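PDB 3RH9: succinate-semialdehyde dehydrogenase (NAD(P)(+)) from Marinobacter aquaeolei, which probably oxidises succinate semialdehyde to succinate with NAD(P)+ as the electron acceptor. Local coordinates for residues R74-D79 against L200-G205; D82-N87 against D111-F116; R93-C96 against G100-W103; F159-I164 against I191-V196; K166-A171 against S178-A183. All blocks are in the same frame, centred on the assembly; numbering follows the deposited sequence.

Along the chain the segments of contacts 2, 3, 4 and 5 all fall within the loop closed by contact 1, contact 3 nesting inside contact 2 and contact 5 inside contact 4. Contacts 1 and 2 share helix 70-86; contacts 4 and 5 share helix 162-174, their centres about 9 Å apart. Contact 4 lies at the middle of the group, touching contacts 2, 3 and 5, whereas contacts 1 and 3 are about 27 Å apart between centres. Together they tie the helices 70-86, 88-99 and 103-123 to helices 162-174 and 188-197, which pack beside the parallel strands 151-154, 178-181 and 207-209, so that the N-terminal helices are packed onto the helices flanking the Rossmann-like sheet.

Contact 1: residues R74-D79 against L200-G205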
# COMPACT_ATOMS: atom_id res chain seq x y z
N ARG A 74 15.32 -19.01 -6.82
CA ARG A 74 15.38 -19.88 -5.64
C ARG A 74 16.82 -20.18 -5.22
O ARG A 74 17.14 -20.19 -4.04
CB ARG A 74 14.59 -21.15 -5.93
CG ARG A 74 14.71 -22.27 -4.94
CD ARG A 74 13.70 -23.34 -5.32
NE ARG A 74 12.56 -23.25 -4.43
CZ ARG A 74 11.30 -23.42 -4.79
NH1 ARG A 74 10.98 -23.69 -6.05
NH2 ARG A 74 10.35 -23.30 -3.87
N LYS A 75 17.68 -20.41 -6.20
CA LYS A 75 19.09 -20.70 -5.96
C LYS A 75 19.84 -19.50 -5.38
O LYS A 75 20.68 -19.66 -4.48
CB LYS A 75 19.76 -21.20 -7.25
CG LYS A 75 21.16 -21.77 -7.06
CD LYS A 75 21.17 -22.84 -5.95
CE LYS A 75 22.29 -23.88 -6.14
NZ LYS A 75 23.64 -23.26 -6.22
N TRP A 76 19.54 -18.30 -5.89
CA TRP A 76 20.12 -17.06 -5.34
C TRP A 76 19.85 -16.94 -3.84
O TRP A 76 20.75 -16.74 -3.04
CB TRP A 76 19.50 -15.83 -5.99
CG TRP A 76 19.61 -15.73 -7.45
CD1 TRP A 76 20.49 -16.37 -8.24
CD2 TRP A 76 18.82 -14.89 -8.31
NE1 TRP A 76 20.30 -16.00 -9.55
CE2 TRP A 76 19.28 -15.09 -9.62
CE3 TRP A 76 17.77 -13.98 -8.09
CZ2 TRP A 76 18.72 -14.43 -10.72
CZ3 TRP A 76 17.22 -13.32 -9.19
CH2 TRP A 76 17.69 -13.54 -10.48
N LEU A 77 18.57 -17.01 -3.48
CA LEU A 77 18.14 -16.90 -2.10
C LEU A 77 18.89 -17.93 -1.27
O LEU A 77 19.47 -17.61 -0.23
CB LEU A 77 16.63 -17.12 -1.98
CG LEU A 77 15.75 -16.15 -2.78
CD1 LEU A 77 14.31 -16.58 -2.86
CD2 LEU A 77 15.87 -14.77 -2.18
N GLU A 78 18.89 -19.17 -1.75
CA GLU A 78 19.53 -20.27 -1.03
C GLU A 78 21.02 -20.02 -0.83
O GLU A 78 21.54 -20.20 0.28
CB GLU A 78 19.31 -21.60 -1.75
CG GLU A 78 18.01 -22.29 -1.36
CD GLU A 78 17.57 -23.33 -2.39
OE1 GLU A 78 18.31 -23.59 -3.38
OE2 GLU A 78 16.46 -23.89 -2.21
N ASP A 79 21.70 -19.60 -1.90
CA ASP A 79 23.10 -19.23 -1.83
C ASP A 79 23.34 -18.07 -0.85
O ASP A 79 24.23 -18.14 -0.01
CB ASP A 79 23.65 -18.86 -3.22
CG ASP A 79 23.82 -20.07 -4.14
OD1 ASP A 79 23.60 -21.22 -3.69
OD2 ASP A 79 24.18 -19.85 -5.33
N LEU A 200 28.65 -14.98 -5.77
CA LEU A 200 27.54 -15.92 -5.83
C LEU A 200 26.90 -15.98 -7.22
O LEU A 200 25.84 -16.58 -7.40
CB LEU A 200 26.50 -15.55 -4.79
CG LEU A 200 26.94 -15.73 -3.34
CD1 LEU A 200 25.75 -15.50 -2.41
CD2 LEU A 200 27.51 -17.10 -3.14
N ASP A 201 27.55 -15.35 -8.20
CA ASP A 201 27.05 -15.42 -9.56
C ASP A 201 25.62 -14.90 -9.74
O ASP A 201 24.83 -15.48 -10.49
CB ASP A 201 27.13 -16.86 -10.07
CG ASP A 201 28.14 -17.02 -11.19
OD1 ASP A 201 28.50 -16.00 -11.83
OD2 ASP A 201 28.58 -18.17 -11.42
N LEU A 202 25.29 -13.82 -9.06
CA LEU A 202 24.05 -13.11 -9.31
C LEU A 202 24.20 -12.42 -10.66
O LEU A 202 25.32 -12.09 -11.07
CB LEU A 202 23.80 -12.07 -8.22
CG LEU A 202 23.11 -12.53 -6.94
CD1 LEU A 202 23.40 -14.00 -6.62
CD2 LEU A 202 23.49 -11.63 -5.75
N PRO A 203 23.08 -12.21 -11.38
CA PRO A 203 23.09 -11.41 -12.62
C PRO A 203 23.62 -9.99 -12.40
O PRO A 203 23.29 -9.34 -11.41
CB PRO A 203 21.61 -11.36 -13.02
CG PRO A 203 20.99 -12.55 -12.36
CD PRO A 203 21.76 -12.82 -11.10
N ASP A 204 24.43 -9.50 -13.33
CA ASP A 204 24.90 -8.12 -13.27
C ASP A 204 23.72 -7.15 -13.22
O ASP A 204 22.94 -7.05 -14.16
CB ASP A 204 25.80 -7.80 -14.47
CG ASP A 204 27.25 -8.25 -14.28
OD1 ASP A 204 27.54 -8.90 -13.25
OD2 ASP A 204 28.10 -7.97 -15.17
N GLY A 205 23.59 -6.42 -12.11
CA GLY A 205 22.51 -5.47 -11.95
C GLY A 205 21.41 -5.88 -10.98
O GLY A 205 20.56 -5.06 -10.67
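Helix 70-86 and the loop 200-205 come together at two points, the nearest CA pairs being W76 with L202 and D79 with L200, both 6.8 Å apart. W76 does most of the work. Its CG stands anti to the carbonyl carbon (chi1 -58°), which carries the indole out from the helix to the loop. The ring of P203 meets its six-membered part: P203 CD sits 3.2 Å above the plane of one face, offset toward the rim, and P203 CG comes 3.4 Å from W76 CZ2. A proline suits this place because it offers a rigid, apolar surface to the indole. On the five-membered ring, W76 CD1 is 4.1 Å from L202 CD1. This loop links helix 188-197 to strand 207-209, an outermost strand of the mixed, largely parallel sheet of the Rossmann-like domain, so the contact clasps the sheet's connecting loop to the N-terminal helices. W68 meets W76 edge-to-face and also touches P203, while L172 of helix 162-174 packs against the indole. With an alanine in place of W76, P203 would probably lose the ring face it packs on, L202 a neighbour for its CD1 methyl, and W68 its edge-to-face partner. One turn on, L200 CD1 reaches the backbone of D79 and lies 4.0 Å from D79 CB. The carboxylate there turns to K75: K75 NZ bridges to the syn lone pair of D79 OD1 at 3.3 Å.

Contact 2: residues D82-N87 against D111-F116; sequences DGLKEN and DYAAGF
L84 and K85 of helix 70-86 meet A113 and A114 of helix 103-123 where the two helices run antiparallel, their short axes 8.6 Å apart and their directions at 170°. L84 can be followed outward. Its CB faces the methyl of A114, CB to CB 4.2 Å. CG stands anti to the carbonyl carbon (chi1 -73°), and there the chain forks. CD1 goes to the opposing helix, 3.9 Å from A114 CA, and also lies 4.2 Å from A113 CB, so this one methyl rests on two successive residues of the backbone it faces. CD2 takes another direction and meets the ring of F193 on helix 188-197 at its CE1; V110 and F117 also touch this leucine. A branched aliphatic side chain suits the place because its two ends serve different helices.

K85, on the exposed side, uses its aliphatic part only: K85 CG is 3.8 Å from A114 CB, and CE, further along the extended chain, passes the same methyl. The small size of alanine lets the helices approach this closely. Helix 70-86 ends at N87, where N87 ND2 donates to G83 O at 2.6 Å; that oxygen also receives N87 N, so both donors hold the last turn closed. On the other helix, D111 pairs with R88 in a salt bridge. No hydrogen bond or salt bridge joins the two segments, so their attachment depends on apolar fit, with the charged end of K85 left out of the interface.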
# COMPACT_ATOMS: atom_id res chain seq x y z
N ASP A 82 22.99 -19.14 2.70
CA ASP A 82 24.17 -19.92 3.08
C ASP A 82 25.38 -19.01 3.24
O ASP A 82 26.18 -19.20 4.16
CB ASP A 82 24.46 -20.99 2.02
CG ASP A 82 23.43 -22.12 2.02
OD1 ASP A 82 22.64 -22.19 2.98
OD2 ASP A 82 23.43 -22.93 1.06
N GLY A 83 25.54 -18.05 2.33
CA GLY A 83 26.61 -17.07 2.44
C GLY A 83 26.58 -16.32 3.76
O GLY A 83 27.61 -16.17 4.43
N LEU A 84 25.41 -15.84 4.16
CA LEU A 84 25.33 -15.16 5.45
C LEU A 84 25.82 -16.09 6.56
O LEU A 84 26.73 -15.75 7.30
CB LEU A 84 23.91 -14.68 5.74
CG LEU A 84 23.49 -13.48 4.89
CD1 LEU A 84 21.98 -13.31 4.95
CD2 LEU A 84 24.22 -12.21 5.32
N LYS A 85 25.25 -17.28 6.64
CA LYS A 85 25.53 -18.17 7.76
C LYS A 85 27.02 -18.47 7.86
O LYS A 85 27.57 -18.60 8.97
CB LYS A 85 24.72 -19.46 7.65
CG LYS A 85 23.24 -19.34 8.02
CD LYS A 85 22.55 -20.70 7.84
CE LYS A 85 21.02 -20.56 7.76
NZ LYS A 85 20.33 -21.88 7.61
N GLU A 86 27.68 -18.58 6.71
CA GLU A 86 29.10 -18.87 6.65
C GLU A 86 29.97 -17.73 7.13
O GLU A 86 30.98 -17.95 7.79
CB GLU A 86 29.52 -19.18 5.22
CG GLU A 86 28.87 -20.40 4.66
CD GLU A 86 29.31 -20.62 3.25
OE1 GLU A 86 30.48 -20.27 2.96
OE2 GLU A 86 28.51 -21.13 2.44
N ASN A 87 29.61 -16.51 6.76
CA ASN A 87 30.41 -15.36 7.11
C ASN A 87 29.80 -14.66 8.29
O ASN A 87 29.88 -13.44 8.42
CB ASN A 87 30.54 -14.42 5.91
CG ASN A 87 31.06 -15.14 4.69
OD1 ASN A 87 32.24 -15.03 4.35
ND2 ASN A 87 30.19 -15.90 4.04
N ASP A 111 22.34 -14.46 11.80
CA ASP A 111 21.54 -15.67 11.76
C ASP A 111 20.11 -15.33 11.39
O ASP A 111 19.49 -15.92 10.50
CB ASP A 111 21.54 -16.37 13.12
CG ASP A 111 22.86 -17.07 13.42
OD1 ASP A 111 23.72 -17.13 12.51
OD2 ASP A 111 23.01 -17.56 14.56
N TYR A 112 19.59 -14.35 12.12
CA TYR A 112 18.25 -13.84 11.91
C TYR A 112 18.01 -13.40 10.44
O TYR A 112 16.98 -13.73 9.85
CB TYR A 112 18.07 -12.67 12.85
CG TYR A 112 16.76 -11.97 12.74
CD1 TYR A 112 15.61 -12.51 13.33
CD2 TYR A 112 16.66 -10.76 12.09
CE1 TYR A 112 14.40 -11.86 13.25
CE2 TYR A 112 15.45 -10.10 12.01
CZ TYR A 112 14.33 -10.66 12.59
OH TYR A 112 13.13 -10.00 12.49
N ALA A 113 18.97 -12.67 9.88
CA ALA A 113 18.92 -12.23 8.48
C ALA A 113 18.84 -13.42 7.53
O ALA A 113 18.16 -13.36 6.49
CB ALA A 113 20.14 -11.38 8.15
N ALA A 114 19.55 -14.49 7.87
CA ALA A 114 19.64 -15.65 7.00
C ALA A 114 18.29 -16.32 6.83
O ALA A 114 18.02 -16.93 5.80
CB ALA A 114 20.66 -16.63 7.54
N GLY A 115 17.44 -16.22 7.85
CA GLY A 115 16.18 -16.94 7.90
C GLY A 115 15.11 -16.32 7.01
O GLY A 115 14.08 -16.94 6.73
N PHE A 116 15.35 -15.08 6.59
CA PHE A 116 14.44 -14.43 5.67
C PHE A 116 14.66 -15.00 4.29
O PHE A 116 13.71 -15.31 3.55
CB PHE A 116 14.65 -12.92 5.69
CG PHE A 116 14.02 -12.26 6.87
CD1 PHE A 116 12.64 -12.05 6.91
CD2 PHE A 116 14.78 -11.88 7.97
CE1 PHE A 116 12.04 -11.46 8.00
CE2 PHE A 116 14.18 -11.28 9.07
CZ PHE A 116 12.80 -11.08 9.08

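Contact 3: residues R93-C96 against G100-W103; sequences RILC and GKPW
The tight turn between helix 88-99 and helix 103-123, two successive helices in the helical layer of the aldehyde dehydrogenase fold, folds G100-W103 back over R93-C96. G100 leaves the first helix with positive phi (118°); a CB at these backbone angles would run into the preceding carbonyl oxygen, and only glycine avoids this. G100 N still donates to C96 O at 2.8 Å, closing the last turn. P102 is the N-cap of the next helix, a position where its lack of an N-H costs no helical bond.

C96 fits its small SG against this turn, 4.4 Å from W103 CB. W103 lays its indole alongside R93, the two side chains pointing the same way. R93 CG sits 3.7 Å above one face of the ring, offset toward the rim. The guanidinium itself looks past the ring to E90 and to E5 O, while W103 NE1 donates to E89 O. An alanine here would probably uncover the R93 methylenes and leave E89 O without its indole N-H. On the other flank, K101 bends at chi3 (-46°) to send NZ to E109, and L95 CD2 touches K101 CE at 3.8 Å.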
# COMPACT_ATOMS: atom_id res chain seq x y z
N ARG A 93 31.45 -9.14 13.31
CA ARG A 93 32.54 -8.30 13.82
C ARG A 93 32.37 -6.88 13.35
O ARG A 93 32.31 -5.94 14.15
CB ARG A 93 33.90 -8.82 13.37
CG ARG A 93 35.05 -8.28 14.21
CD ARG A 93 36.40 -8.82 13.76
NE ARG A 93 36.71 -8.44 12.38
CZ ARG A 93 37.60 -7.51 12.03
NH1 ARG A 93 38.29 -6.87 12.96
NH2 ARG A 93 37.81 -7.24 10.75
N ILE A 94 32.29 -6.72 12.03
CA ILE A 94 32.08 -5.41 11.42
C ILE A 94 30.80 -4.74 11.94
O ILE A 94 30.75 -3.52 12.10
CB ILE A 94 32.04 -5.53 9.89
CG1 ILE A 94 33.37 -6.08 9.37
CG2 ILE A 94 31.74 -4.20 9.25
CD1 ILE A 94 33.27 -6.83 8.07
N LEU A 95 29.78 -5.53 12.20
CA LEU A 95 28.53 -4.98 12.68
C LEU A 95 28.79 -4.38 14.06
O LEU A 95 28.46 -3.23 14.34
CB LEU A 95 27.48 -6.08 12.76
CG LEU A 95 26.03 -5.59 12.74
CD1 LEU A 95 25.11 -6.66 12.19
CD2 LEU A 95 25.58 -5.15 14.13
N CYS A 96 29.40 -5.19 14.91
CA CYS A 96 29.69 -4.80 16.27
C CYS A 96 30.43 -3.47 16.33
O CYS A 96 30.08 -2.58 17.12
CB CYS A 96 30.55 -5.88 16.93
SG CYS A 96 31.07 -5.46 18.58
N GLY A 100 27.92 -0.86 17.69
CA GLY A 100 28.17 -0.81 19.11
C GLY A 100 27.65 -2.07 19.78
O GLY A 100 28.17 -2.51 20.80
N LYS A 101 26.62 -2.65 19.18
CA LYS A 101 26.06 -3.92 19.61
C LYS A 101 27.17 -4.96 19.91
O LYS A 101 28.17 -5.02 19.21
CB LYS A 101 25.16 -4.43 18.48
CG LYS A 101 24.08 -5.40 18.89
CD LYS A 101 23.29 -5.85 17.65
CE LYS A 101 22.94 -4.64 16.78
NZ LYS A 101 21.80 -4.87 15.86
N PRO A 102 26.98 -5.78 20.94
CA PRO A 102 27.98 -6.80 21.28
C PRO A 102 28.14 -7.87 20.20
O PRO A 102 27.15 -8.25 19.56
CB PRO A 102 27.41 -7.43 22.56
CG PRO A 102 26.48 -6.42 23.10
CD PRO A 102 25.88 -5.75 21.91
N TRP A 103 29.37 -8.36 20.03
CA TRP A 103 29.71 -9.29 18.96
C TRP A 103 28.75 -10.46 18.82
O TRP A 103 28.24 -10.73 17.75
CB TRP A 103 31.10 -9.83 19.19
CG TRP A 103 31.74 -10.35 17.96
CD1 TRP A 103 31.15 -10.58 16.76
CD2 TRP A 103 33.12 -10.73 17.81
NE1 TRP A 103 32.07 -11.06 15.86
CE2 TRP A 103 33.28 -11.17 16.49
CE3 TRP A 103 34.22 -10.73 18.67
CZ2 TRP A 103 34.51 -11.61 16.00
CZ3 TRP A 103 35.43 -11.17 18.19
CH2 TRP A 103 35.57 -11.61 16.86

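Contact 4: residues F159-I164 against I191-V196; sequences FPIGMI and IAFFSV
I161 and F193 touch first: I161 CD1 reaches over to F193 CB at 3.7 Å and F193 CG at 3.8 Å, the two side chains crossing at about a right angle. The contact belongs to the Rossmann-like domain, where it joins the start of helix 162-174 to helix 188-197, the helices that follow strands 151-154 and 178-181 of the parallel sheet. F193 holds CG anti to its backbone N (chi1 -170°), beside the carbonyl carbon, and the ring extends toward I161 and I164. There I164 CG2 adds a looser touch, 4.2 Å from F193 CE2. Branched isoleucines suit this spot because each can give one methyl to the ring and others to further partners.

In the next shell, F117 of helix 103-123 packs on F193, while A113 and L95 press on I161. I164 CD1 in turn meets I180 CD1 of strand 178-181 at 3.8 Å. The side chain of I164 is about 11 Å from that of E256, the predicted active-site residue, near it but not touching.

Outermost is what fixes the loop before the helix: one carboxylate oxygen of E109, OE2, accepts from both I161 N and G162 N.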
# COMPACT_ATOMS: atom_id res chain seq x y z
N PHE A 159 19.42 -2.08 12.41
CA PHE A 159 19.78 -3.45 12.05
C PHE A 159 20.53 -3.46 10.74
O PHE A 159 19.94 -3.65 9.68
CB PHE A 159 18.55 -4.34 11.97
CG PHE A 159 17.98 -4.69 13.31
CD1 PHE A 159 16.87 -4.02 13.79
CD2 PHE A 159 18.57 -5.67 14.09
CE1 PHE A 159 16.34 -4.33 15.03
CE2 PHE A 159 18.04 -5.99 15.34
CZ PHE A 159 16.92 -5.32 15.81
N PRO A 160 21.85 -3.23 10.81
CA PRO A 160 22.67 -3.09 9.60
C PRO A 160 22.58 -4.31 8.67
O PRO A 160 22.76 -4.15 7.47
CB PRO A 160 24.08 -2.90 10.16
CG PRO A 160 23.87 -2.36 11.55
CD PRO A 160 22.64 -3.06 12.04
N ILE A 161 22.30 -5.50 9.20
CA ILE A 161 22.08 -6.66 8.34
C ILE A 161 20.66 -7.21 8.37
O ILE A 161 20.19 -7.76 7.40
CB ILE A 161 23.09 -7.80 8.59
CG1 ILE A 161 23.32 -8.58 7.30
CG2 ILE A 161 22.60 -8.73 9.67
CD1 ILE A 161 23.94 -7.77 6.17
N GLY A 162 19.96 -7.08 9.49
CA GLY A 162 18.61 -7.61 9.59
C GLY A 162 17.60 -6.92 8.69
O GLY A 162 16.85 -7.58 7.97
N MSE A 163 17.58 -5.58 8.73
CA MSE A 163 16.67 -4.82 7.90
C MSE A 163 16.78 -5.22 6.43
O MSE A 163 15.82 -5.73 5.85
CB MSE A 163 16.92 -3.31 8.03
CG MSE A 163 16.53 -2.73 9.36
SE MSE A 163 14.83 -3.49 9.99
CE MSE A 163 14.68 -2.43 11.64
N ILE A 164 17.95 -5.00 5.85
CA ILE A 164 18.12 -5.25 4.43
C ILE A 164 17.68 -6.67 4.06
O ILE A 164 17.17 -6.90 2.96
CB ILE A 164 19.56 -5.02 3.99
CG1 ILE A 164 19.63 -4.94 2.46
CG2 ILE A 164 20.45 -6.12 4.53
CD1 ILE A 164 18.56 -4.05 1.83
N ILE A 191 28.66 -3.25 3.00
CA ILE A 191 29.75 -3.56 2.11
C ILE A 191 30.13 -5.04 2.24
O ILE A 191 30.30 -5.73 1.24
CB ILE A 191 30.95 -2.63 2.33
CG1 ILE A 191 30.56 -1.21 1.94
CG2 ILE A 191 32.13 -3.07 1.49
CD1 ILE A 191 31.62 -0.20 2.19
N ALA A 192 30.20 -5.53 3.48
CA ALA A 192 30.54 -6.92 3.74
C ALA A 192 29.54 -7.88 3.09
O ALA A 192 29.93 -8.86 2.45
CB ALA A 192 30.61 -7.18 5.23
N PHE A 193 28.26 -7.57 3.26
CA PHE A 193 27.19 -8.30 2.60
C PHE A 193 27.38 -8.34 1.07
O PHE A 193 27.27 -9.40 0.45
CB PHE A 193 25.85 -7.67 2.97
CG PHE A 193 24.67 -8.47 2.54
CD1 PHE A 193 24.71 -9.86 2.59
CD2 PHE A 193 23.52 -7.85 2.10
CE1 PHE A 193 23.61 -10.61 2.20
CE2 PHE A 193 22.41 -8.59 1.70
CZ PHE A 193 22.45 -9.97 1.75
N PHE A 194 27.66 -7.19 0.46
CA PHE A 194 27.85 -7.15 -0.98
C PHE A 194 29.09 -7.93 -1.37
O PHE A 194 29.09 -8.60 -2.39
CB PHE A 194 27.89 -5.73 -1.52
CG PHE A 194 26.56 -5.24 -1.98
CD1 PHE A 194 26.21 -5.32 -3.31
CD2 PHE A 194 25.64 -4.75 -1.08
CE1 PHE A 194 24.97 -4.88 -3.74
CE2 PHE A 194 24.40 -4.31 -1.52
CZ PHE A 194 24.07 -4.38 -2.85
N SER A 195 30.13 -7.85 -0.55
CA SER A 195 31.31 -8.66 -0.81
C SER A 195 30.95 -10.14 -0.83
O SER A 195 31.40 -10.87 -1.71
CB SER A 195 32.40 -8.40 0.24
OG SER A 195 33.53 -9.21 -0.04
N VAL A 196 30.12 -10.58 0.13
CA VAL A 196 29.68 -11.97 0.15
C VAL A 196 28.82 -12.35 -1.06
O VAL A 196 28.96 -13.44 -1.58
CB VAL A 196 28.98 -12.38 1.48
CG1 VAL A 196 28.30 -13.75 1.35
CG2 VAL A 196 29.97 -12.41 2.62

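Contact 5: residues K166-A171 against S178-A183; sequences KKLSAA and SVIKPA
L168 of helix 162-174 carries the packed part of this contact, setting one methyl on each of two residues of strand 178-181. L168 CD2 meets I180 CD1 at 3.8 Å, methyl against methyl, the side chains set crosswise to each other. L168 CD1 comes to S178 OG at 3.5 Å, an apolar methyl beside a hydroxyl that offers it no bond; that hydroxyl has instead a weak hydrogen bond with M206 O. The leucine reaches across because its CG is anti to the backbone nitrogen (chi1 -172°), which swings both methyls from the helix toward the sheet. A long branched residue on the helix and a long one on the strand suit each other here, since the two must bridge the space between helix and sheet. S178 keeps OG between its backbone N and carbonyl carbon (chi1 48°), and its small size leaves room for the helix nearby.

The loose part is at A171. Its CB points toward the strand but stays 5.0 Å from S178 CB, leaving this side of the contact slack. Neither part faces solvent, as L168, A171, S178 and I180 are all buried. On the helix, K167 turns another way, to E465, S231 and T233.

The two segments belong to one beta-alpha-beta unit, strand 151-154, helix 162-174 and strand 178-181. Strand 178-181 runs parallel between 151-154 and 207-209, bonding through V179 to T151 and L153 and through I180 to N208 and V210. M190 and F194 of helix 188-197 cover I180, and M197 touches L168.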
# COMPACT_ATOMS: atom_id res chain seq x y z
N LYS A 166 15.24 -8.50 5.22
CA LYS A 166 13.79 -8.56 5.06
C LYS A 166 13.40 -8.06 3.68
O LYS A 166 12.51 -8.61 3.03
CB LYS A 166 13.07 -7.70 6.11
CG LYS A 166 13.32 -8.09 7.58
CD LYS A 166 12.75 -7.03 8.52
CE LYS A 166 12.73 -7.49 9.97
NZ LYS A 166 12.03 -6.52 10.89
N LYS A 167 14.05 -7.01 3.22
CA LYS A 167 13.63 -6.38 1.98
C LYS A 167 14.13 -7.13 0.76
O LYS A 167 13.43 -7.26 -0.23
CB LYS A 167 14.07 -4.92 1.93
CG LYS A 167 13.55 -4.06 3.05
CD LYS A 167 13.87 -2.58 2.81
CE LYS A 167 13.44 -1.74 3.99
NZ LYS A 167 11.97 -1.84 4.23
N LEU A 168 15.36 -7.62 0.83
CA LEU A 168 16.03 -8.16 -0.34
C LEU A 168 15.59 -9.58 -0.65
O LEU A 168 15.46 -9.96 -1.80
CB LEU A 168 17.54 -8.06 -0.20
CG LEU A 168 18.32 -8.42 -1.45
CD1 LEU A 168 17.62 -7.86 -2.68
CD2 LEU A 168 19.79 -7.97 -1.37
N SER A 169 15.35 -10.36 0.40
CA SER A 169 14.78 -11.69 0.23
C SER A 169 13.45 -11.66 -0.52
O SER A 169 13.18 -12.52 -1.36
CB SER A 169 14.61 -12.36 1.58
OG SER A 169 13.93 -11.49 2.47
N ALA A 170 12.60 -10.68 -0.21
CA ALA A 170 11.31 -10.56 -0.90
C ALA A 170 11.47 -10.00 -2.32
O ALA A 170 10.84 -10.46 -3.25
CB ALA A 170 10.32 -9.72 -0.10
N ALA A 171 12.35 -9.02 -2.47
CA ALA A 171 12.59 -8.43 -3.78
C ALA A 171 13.23 -9.40 -4.81
O ALA A 171 12.89 -9.35 -6.00
CB ALA A 171 13.42 -7.16 -3.62
N SER A 178 17.43 -4.33 -7.48
CA SER A 178 17.33 -3.33 -6.44
C SER A 178 18.56 -2.43 -6.36
O SER A 178 19.67 -2.82 -6.73
CB SER A 178 17.04 -4.00 -5.10
OG SER A 178 17.91 -5.10 -4.87
N VAL A 179 18.34 -1.22 -5.88
CA VAL A 179 19.40 -0.28 -5.60
C VAL A 179 19.38 -0.09 -4.10
O VAL A 179 18.33 0.23 -3.53
CB VAL A 179 19.12 1.04 -6.30
CG1 VAL A 179 20.11 2.09 -5.85
CG2 VAL A 179 19.17 0.85 -7.79
N ILE A 180 20.51 -0.31 -3.43
CA ILE A 180 20.52 -0.39 -1.97
C ILE A 180 21.26 0.72 -1.24
O ILE A 180 22.43 0.98 -1.55
CB ILE A 180 21.06 -1.74 -1.49
CG1 ILE A 180 20.10 -2.86 -1.93
CG2 ILE A 180 21.24 -1.72 0.04
CD1 ILE A 180 20.44 -4.24 -1.43
N LYS A 181 20.60 1.35 -0.27
CA LYS A 181 21.17 2.47 0.46
C LYS A 181 21.15 2.31 1.98
O LYS A 181 20.10 2.47 2.61
CB LYS A 181 20.43 3.76 0.08
CG LYS A 181 21.20 5.04 0.39
CD LYS A 181 21.37 5.24 1.88
CE LYS A 181 21.63 6.69 2.22
NZ LYS A 181 22.31 7.34 1.07
N PRO A 182 22.31 2.02 2.59
CA PRO A 182 22.38 1.87 4.05
C PRO A 182 22.61 3.20 4.74
O PRO A 182 22.94 4.20 4.09
CB PRO A 182 23.61 0.98 4.22
CG PRO A 182 24.54 1.49 3.16
CD PRO A 182 23.65 1.87 1.97
N ALA A 183 22.43 3.21 6.05
CA ALA A 183 22.70 4.40 6.86
C ALA A 183 24.20 4.69 6.84
O ALA A 183 25.01 3.77 6.86
CB ALA A 183 22.20 4.18 8.27